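Local atomic coordinates of fimbrin (Schizosaccharomyces pombe, PDB entry 1RT8), a protein that binds and crosslinks actin filaments through two actin-binding regions built of calponin-homology domains, and serves cell polarity, cytokinesis, mating and spore formation. Residues R14-N22 against V35-F45. Sequence-based numbering, arbitrary orientation.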
ATOM      1  N   ARG A  14      -3.374  19.047   9.872  1.00 44.99           N
ATOM      2  CA  ARG A  14      -1.958  19.270  10.140  1.00 45.17           C
ATOM      3  C   ARG A  14      -1.647  19.088  11.618  1.00 44.22           C
ATOM      4  O   ARG A  14      -0.714  18.374  11.980  1.00 42.17           O
ATOM      5  CB  ARG A  14      -1.547  20.676   9.698  1.00 47.79           C
ATOM      6  CG  ARG A  14      -0.096  21.021  10.012  1.00 49.95           C
ATOM      7  CD  ARG A  14       0.307  22.323   9.345  1.00 53.42           C
ATOM      8  NE  ARG A  14      -0.636  23.397   9.643  1.00 56.62           N
ATOM      9  CZ  ARG A  14      -0.834  23.904  10.856  1.00 58.48           C
ATOM     10  NH1 ARG A  14      -0.153  23.442  11.897  1.00 59.36           N
ATOM     11  NH2 ARG A  14      -1.724  24.875  11.029  1.00 60.20           N
ATOM     12  N   ARG A  15      -2.439  19.730  12.473  1.00 44.55           N
ATOM     13  CA  ARG A  15      -2.223  19.631  13.911  1.00 44.40           C
ATOM     14  C   ARG A  15      -2.308  18.197  14.407  1.00 43.65           C
ATOM     15  O   ARG A  15      -1.367  17.681  15.016  1.00 44.02           O
ATOM     16  CB  ARG A  15      -3.244  20.483  14.675  1.00 46.96           C
ATOM     17  CG  ARG A  15      -3.052  20.438  16.186  1.00 48.63           C
ATOM     18  CD  ARG A  15      -4.147  21.169  16.964  1.00 49.70           C
ATOM     19  NE  ARG A  15      -4.161  22.612  16.736  1.00 51.28           N
ATOM     20  CZ  ARG A  15      -4.733  23.204  15.692  1.00 52.71           C
ATOM     21  NH1 ARG A  15      -5.347  22.478  14.767  1.00 54.82           N
ATOM     22  NH2 ARG A  15      -4.700  24.526  15.577  1.00 52.58           N
ATOM     23  N   GLU A  16      -3.439  17.551  14.140  1.00 42.32           N
ATOM     24  CA  GLU A  16      -3.654  16.181  14.583  1.00 40.21           C
ATOM     25  C   GLU A  16      -2.640  15.198  14.004  1.00 38.60           C
ATOM     26  O   GLU A  16      -2.130  14.346  14.727  1.00 38.92           O
ATOM     27  CB  GLU A  16      -5.084  15.733  14.251  1.00 39.40           C
ATOM     28  CG  GLU A  16      -6.180  16.605  14.871  1.00 40.36           C
ATOM     29  CD  GLU A  16      -5.959  16.873  16.359  1.00 39.33           C
ATOM     30  OE1 GLU A  16      -5.591  15.937  17.092  1.00 37.73           O
ATOM     31  OE2 GLU A  16      -6.160  18.023  16.794  1.00 39.92           O
ATOM     32  N   PHE A  17      -2.341  15.308  12.710  1.00 38.07           N
ATOM     33  CA  PHE A  17      -1.369  14.398  12.100  1.00 37.53           C
ATOM     34  C   PHE A  17      -0.014  14.530  12.792  1.00 37.52           C
ATOM     35  O   PHE A  17       0.638  13.532  13.103  1.00 37.87           O
ATOM     36  CB  PHE A  17      -1.217  14.687  10.598  1.00 37.08           C
ATOM     37  CG  PHE A  17      -2.423  14.313   9.779  1.00 36.49           C
ATOM     38  CD1 PHE A  17      -2.546  14.747   8.465  1.00 36.55           C
ATOM     39  CD2 PHE A  17      -3.438  13.530  10.320  1.00 38.06           C
ATOM     40  CE1 PHE A  17      -3.661  14.410   7.704  1.00 36.92           C
ATOM     41  CE2 PHE A  17      -4.558  13.185   9.562  1.00 38.35           C
ATOM     42  CZ  PHE A  17      -4.668  13.629   8.253  1.00 36.55           C
ATOM     43  N   ILE A  18       0.411  15.763  13.038  1.00 37.13           N
ATOM     44  CA  ILE A  18       1.684  15.981  13.706  1.00 38.80           C
ATOM     45  C   ILE A  18       1.648  15.403  15.116  1.00 40.19           C
ATOM     46  O   ILE A  18       2.634  14.838  15.585  1.00 40.87           O
ATOM     47  CB  ILE A  18       2.029  17.476  13.787  1.00 37.04           C
ATOM     48  CG1 ILE A  18       2.237  18.034  12.374  1.00 37.42           C
ATOM     49  CG2 ILE A  18       3.274  17.668  14.636  1.00 36.22           C
ATOM     50  CD1 ILE A  18       2.368  19.547  12.308  1.00 39.00           C
ATOM     51  N   LYS A  19       0.512  15.545  15.794  1.00 41.76           N
ATOM     52  CA  LYS A  19       0.384  15.009  17.143  1.00 42.69           C
ATOM     53  C   LYS A  19       0.527  13.492  17.101  1.00 42.72           C
ATOM     54  O   LYS A  19       1.219  12.896  17.931  1.00 43.46           O
ATOM     55  CB  LYS A  19      -0.967  15.397  17.752  1.00 45.69           C
ATOM     56  CG  LYS A  19      -1.122  16.892  17.998  1.00 48.53           C
ATOM     57  CD  LYS A  19      -2.433  17.220  18.706  1.00 51.89           C
ATOM     58  CE  LYS A  19      -2.515  16.573  20.087  1.00 53.99           C
ATOM     59  NZ  LYS A  19      -3.707  17.045  20.849  1.00 55.07           N
ATOM     60  N   HIS A  20      -0.120  12.862  16.127  1.00 41.42           N
ATOM     61  CA  HIS A  20      -0.027  11.414  15.995  1.00 40.20           C
ATOM     62  C   HIS A  20       1.427  11.024  15.750  1.00 38.92           C
ATOM     63  O   HIS A  20       1.923  10.042  16.302  1.00 38.05           O
ATOM     64  CB  HIS A  20      -0.905  10.914  14.841  1.00 38.11           C
ATOM     65  CG  HIS A  20      -0.631   9.496  14.451  1.00 38.25           C
ATOM     66  ND1 HIS A  20       0.242   9.157  13.440  1.00 39.74           N
ATOM     67  CD2 HIS A  20      -1.079   8.326  14.967  1.00 40.03           C
ATOM     68  CE1 HIS A  20       0.321   7.841  13.349  1.00 38.85           C
ATOM     69  NE2 HIS A  20      -0.471   7.312  14.265  1.00 40.39           N
ATOM     70  N   ILE A  21       2.114  11.803  14.926  1.00 39.12           N
ATOM     71  CA  ILE A  21       3.511  11.513  14.623  1.00 39.31           C
ATOM     72  C   ILE A  21       4.386  11.698  15.862  1.00 39.65           C
ATOM     73  O   ILE A  21       5.362  10.974  16.056  1.00 39.20           O
ATOM     74  CB  ILE A  21       4.026  12.405  13.473  1.00 39.37           C
ATOM     75  CG1 ILE A  21       3.234  12.100  12.197  1.00 38.36           C
ATOM     76  CG2 ILE A  21       5.509  12.159  13.248  1.00 37.64           C
ATOM     77  CD1 ILE A  21       3.544  13.019  11.043  1.00 39.28           C
ATOM     78  N   ASN A  22       4.028  12.663  16.703  1.00 41.43           N
ATOM     79  CA  ASN A  22       4.776  12.920  17.932  1.00 42.97           C
ATOM     80  C   ASN A  22       4.730  11.725  18.880  1.00 44.21           C
ATOM     81  O   ASN A  22       5.753  11.334  19.443  1.00 43.99           O
ATOM     82  CB  ASN A  22       4.220  14.161  18.639  1.00 41.46           C
ATOM     83  CG  ASN A  22       4.627  15.449  17.949  1.00 41.09           C
ATOM     84  OD1 ASN A  22       4.026  16.505  18.157  1.00 40.63           O
ATOM     85  ND2 ASN A  22       5.662  15.368  17.127  1.00 40.51           N
ATOM     86  N   VAL A  35      11.483  14.867  18.147  1.00 64.79           N
ATOM     87  CA  VAL A  35      10.125  14.339  18.297  1.00 65.56           C
ATOM     88  C   VAL A  35       9.070  15.401  18.597  1.00 65.47           C
ATOM     89  O   VAL A  35       8.169  15.627  17.787  1.00 66.29           O
ATOM     90  CB  VAL A  35      10.055  13.260  19.403  1.00 66.37           C
ATOM     91  CG1 VAL A  35       8.829  12.384  19.201  1.00 66.57           C
ATOM     92  CG2 VAL A  35      11.310  12.433  19.399  1.00 66.77           C
ATOM     93  N   PRO A  36       9.154  16.057  19.765  1.00 64.67           N
ATOM     94  CA  PRO A  36       8.149  17.081  20.072  1.00 63.83           C
ATOM     95  C   PRO A  36       8.115  18.197  19.019  1.00 62.93           C
ATOM     96  O   PRO A  36       8.712  19.257  19.208  1.00 62.49           O
ATOM     97  CB  PRO A  36       8.588  17.588  21.445  1.00 64.30           C
ATOM     98  CG  PRO A  36       9.259  16.387  22.049  1.00 64.26           C
ATOM     99  CD  PRO A  36      10.081  15.882  20.896  1.00 64.43           C
ATOM    100  N   ILE A  37       7.414  17.952  17.915  1.00 61.56           N
ATOM    101  CA  ILE A  37       7.308  18.934  16.840  1.00 60.73           C
ATOM    102  C   ILE A  37       6.107  19.842  17.066  1.00 60.67           C
ATOM    103  O   ILE A  37       5.024  19.370  17.405  1.00 60.81           O
ATOM    104  CB  ILE A  37       7.157  18.243  15.461  1.00 60.01           C
ATOM    105  CG1 ILE A  37       8.371  17.352  15.189  1.00 59.09           C
ATOM    106  CG2 ILE A  37       7.014  19.293  14.359  1.00 59.10           C
ATOM    107  CD1 ILE A  37       8.293  16.587  13.896  1.00 58.07           C
ATOM    108  N   ASN A  38       6.300  21.143  16.872  1.00 61.28           N
ATOM    109  CA  ASN A  38       5.225  22.111  17.057  1.00 61.84           C
ATOM    110  C   ASN A  38       4.059  21.822  16.122  1.00 61.70           C
ATOM    111  O   ASN A  38       4.255  21.547  14.939  1.00 60.41           O
ATOM    112  CB  ASN A  38       5.734  23.531  16.810  1.00 64.21           C
ATOM    113  CG  ASN A  38       4.636  24.571  16.944  1.00 66.20           C
ATOM    114  OD1 ASN A  38       3.992  24.677  17.989  1.00 68.31           O
ATOM    115  ND2 ASN A  38       4.415  25.341  15.884  1.00 67.13           N
ATOM    116  N   THR A  39       2.844  21.905  16.657  1.00 61.43           N
ATOM    117  CA  THR A  39       1.648  21.632  15.873  1.00 61.41           C
ATOM    118  C   THR A  39       1.048  22.871  15.215  1.00 61.64           C
ATOM    119  O   THR A  39      -0.042  22.801  14.649  1.00 62.32           O
ATOM    120  CB  THR A  39       0.562  20.971  16.745  1.00 61.57           C
ATOM    121  OG1 THR A  39       0.097  21.906  17.726  1.00 61.52           O
ATOM    122  CG2 THR A  39       1.128  19.747  17.456  1.00 59.97           C
ATOM    123  N   GLU A  40       1.755  23.999  15.269  1.00 62.14           N
ATOM    124  CA  GLU A  40       1.243  25.233  14.673  1.00 62.00           C
ATOM    125  C   GLU A  40       2.209  25.940  13.724  1.00 62.31           C
ATOM    126  O   GLU A  40       2.128  27.160  13.575  1.00 64.14           O
ATOM    127  CB  GLU A  40       0.846  26.236  15.765  1.00 62.07           C
ATOM    128  CG  GLU A  40      -0.138  25.735  16.820  1.00 60.94           C
ATOM    129  CD  GLU A  40      -1.427  25.170  16.226  1.00 60.89           C
ATOM    130  OE1 GLU A  40      -1.992  25.784  15.277  1.00 59.06           O
ATOM    131  OE2 GLU A  40      -1.874  24.111  16.727  1.00 59.30           O
ATOM    132  N   THR A  41       3.108  25.200  13.074  1.00 61.71           N
ATOM    133  CA  THR A  41       4.073  25.835  12.165  1.00 60.12           C
ATOM    134  C   THR A  41       4.619  24.943  11.045  1.00 59.32           C
ATOM    135  O   THR A  41       4.398  23.732  11.029  1.00 59.13           O
ATOM    136  CB  THR A  41       5.292  26.389  12.950  1.00 59.70           C
ATOM    137  OG1 THR A  41       5.877  25.334  13.723  1.00 58.67           O
ATOM    138  CG2 THR A  41       4.877  27.523  13.881  1.00 59.15           C
ATOM    139  N   PHE A  42       5.344  25.567  10.114  1.00 59.23           N
ATOM    140  CA  PHE A  42       5.969  24.867   8.982  1.00 59.32           C
ATOM    141  C   PHE A  42       6.937  23.829   9.553  1.00 57.24           C
ATOM    142  O   PHE A  42       7.137  22.774   8.961  1.00 58.13           O
ATOM    143  CB  PHE A  42       6.731  25.876   8.079  1.00 61.43           C
ATOM    144  CG  PHE A  42       7.277  25.286   6.769  1.00 63.64           C
ATOM    145  CD1 PHE A  42       6.986  25.897   5.529  1.00 63.82           C
ATOM    146  CD2 PHE A  42       8.077  24.145   6.765  1.00 64.37           C
ATOM    147  CE1 PHE A  42       7.481  25.357   4.318  1.00 63.98           C
ATOM    148  CE2 PHE A  42       8.577  23.599   5.548  1.00 64.67           C
ATOM    149  CZ  PHE A  42       8.278  24.209   4.333  1.00 62.97           C
ATOM    150  N   GLU A  43       7.518  24.138  10.713  1.00 54.53           N
ATOM    151  CA  GLU A  43       8.469  23.253  11.390  1.00 51.86           C
ATOM    152  C   GLU A  43       8.465  21.828  10.869  1.00 49.26           C
ATOM    153  O   GLU A  43       9.485  21.311  10.420  1.00 48.78           O
ATOM    154  CB  GLU A  43       8.175  23.214  12.889  1.00 54.79           C
ATOM    155  CG  GLU A  43       8.561  24.465  13.626  1.00 59.06           C
ATOM    156  CD  GLU A  43      10.054  24.673  13.646  1.00 61.75           C
ATOM    157  OE1 GLU A  43      10.636  24.915  12.566  1.00 64.02           O
ATOM    158  OE2 GLU A  43      10.645  24.589  14.745  1.00 62.19           O
ATOM    159  N   PHE A  44       7.299  21.203  10.945  1.00 45.37           N
ATOM    160  CA  PHE A  44       7.113  19.831  10.510  1.00 42.65           C
ATOM    161  C   PHE A  44       7.600  19.504   9.099  1.00 41.90           C
ATOM    162  O   PHE A  44       8.318  18.525   8.901  1.00 42.40           O
ATOM    163  CB  PHE A  44       5.637  19.461  10.607  1.00 40.83           C
ATOM    164  CG  PHE A  44       5.326  18.102  10.074  1.00 39.33           C
ATOM    165  CD1 PHE A  44       5.795  16.965  10.721  1.00 38.98           C
ATOM    166  CD2 PHE A  44       4.575  17.954   8.912  1.00 38.71           C
ATOM    167  CE1 PHE A  44       5.522  15.696  10.219  1.00 37.54           C
ATOM    168  CE2 PHE A  44       4.295  16.689   8.402  1.00 35.67           C
ATOM    169  CZ  PHE A  44       4.770  15.559   9.056  1.00 38.42           C
ATOM    170  N   PHE A  45       7.202  20.304   8.118  1.00 40.64           N
ATOM    171  CA  PHE A  45       7.591  20.026   6.743  1.00 41.52           C
ATOM    172  C   PHE A  45       9.091  20.135   6.510  1.00 42.39           C
ATOM    173  O   PHE A  45       9.644  19.420   5.669  1.00 43.73           O
ATOM    174  CB  PHE A  45       6.806  20.929   5.787  1.00 40.39           C
ATOM    175  CG  PHE A  45       5.319  20.783   5.923  1.00 37.98           C
ATOM    176  CD1 PHE A  45       4.577  21.709   6.650  1.00 38.91           C
ATOM    177  CD2 PHE A  45       4.666  19.690   5.366  1.00 38.87           C
ATOM    178  CE1 PHE A  45       3.203  21.547   6.819  1.00 37.45           C
ATOM    179  CE2 PHE A  45       3.298  19.517   5.529  1.00 36.39           C
ATOM    180  CZ  PHE A  45       2.565  20.449   6.258  1.00 38.12           C
TER
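Helix 11-25, the first of the opening calponin-homology domain in actin-binding region 1, is covered along one side by the segment 35-45, a loop that runs into a short helix, so that I18 and I21 meet F44 in a helix-against-loop contact, apolar within and charged along its outer border. I18 lays CG1 over one face of the F44 ring, a CH-pi contact 4.2 Å from the centroid and 22° off the normal. The branched side chain suits this spot because its other arm, CG2, lies 4.0 Å from I37 CB. I21 crosses the same ring at about a right angle, its CD1 3.4 Å from F44 CE1. I53 of helix 52-61 also touches I21 and I37, so a third helix adjoins this apolar patch. Arginines, long and charged, fit the border. R14 turns the edge of its guanidinium to the loop, where NH1 gives a weak, bent hydrogen bond to T39 O (2.8 Å); its CD meets the edge of the F45 ring. R15 starts out with CG anti to the backbone N (chi1 -179°), lays CG against T39 CB, then bends at chi3 to bring NE to the E40 carboxylate in a salt bridge. A leucine here would keep some packing on T39 but would probably leave E40 without its salt-bridge partner, with R14 only at longer range. Threonine suits position 39 by doing two jobs: its methyl CG2 packs 3.7 Å from K19 CG, while its hydroxyl OG1 donates to E40 OE2 from the anti side, 30° out of the carboxylate plane, the same oxygen that lies 2.7 Å from R15 NE.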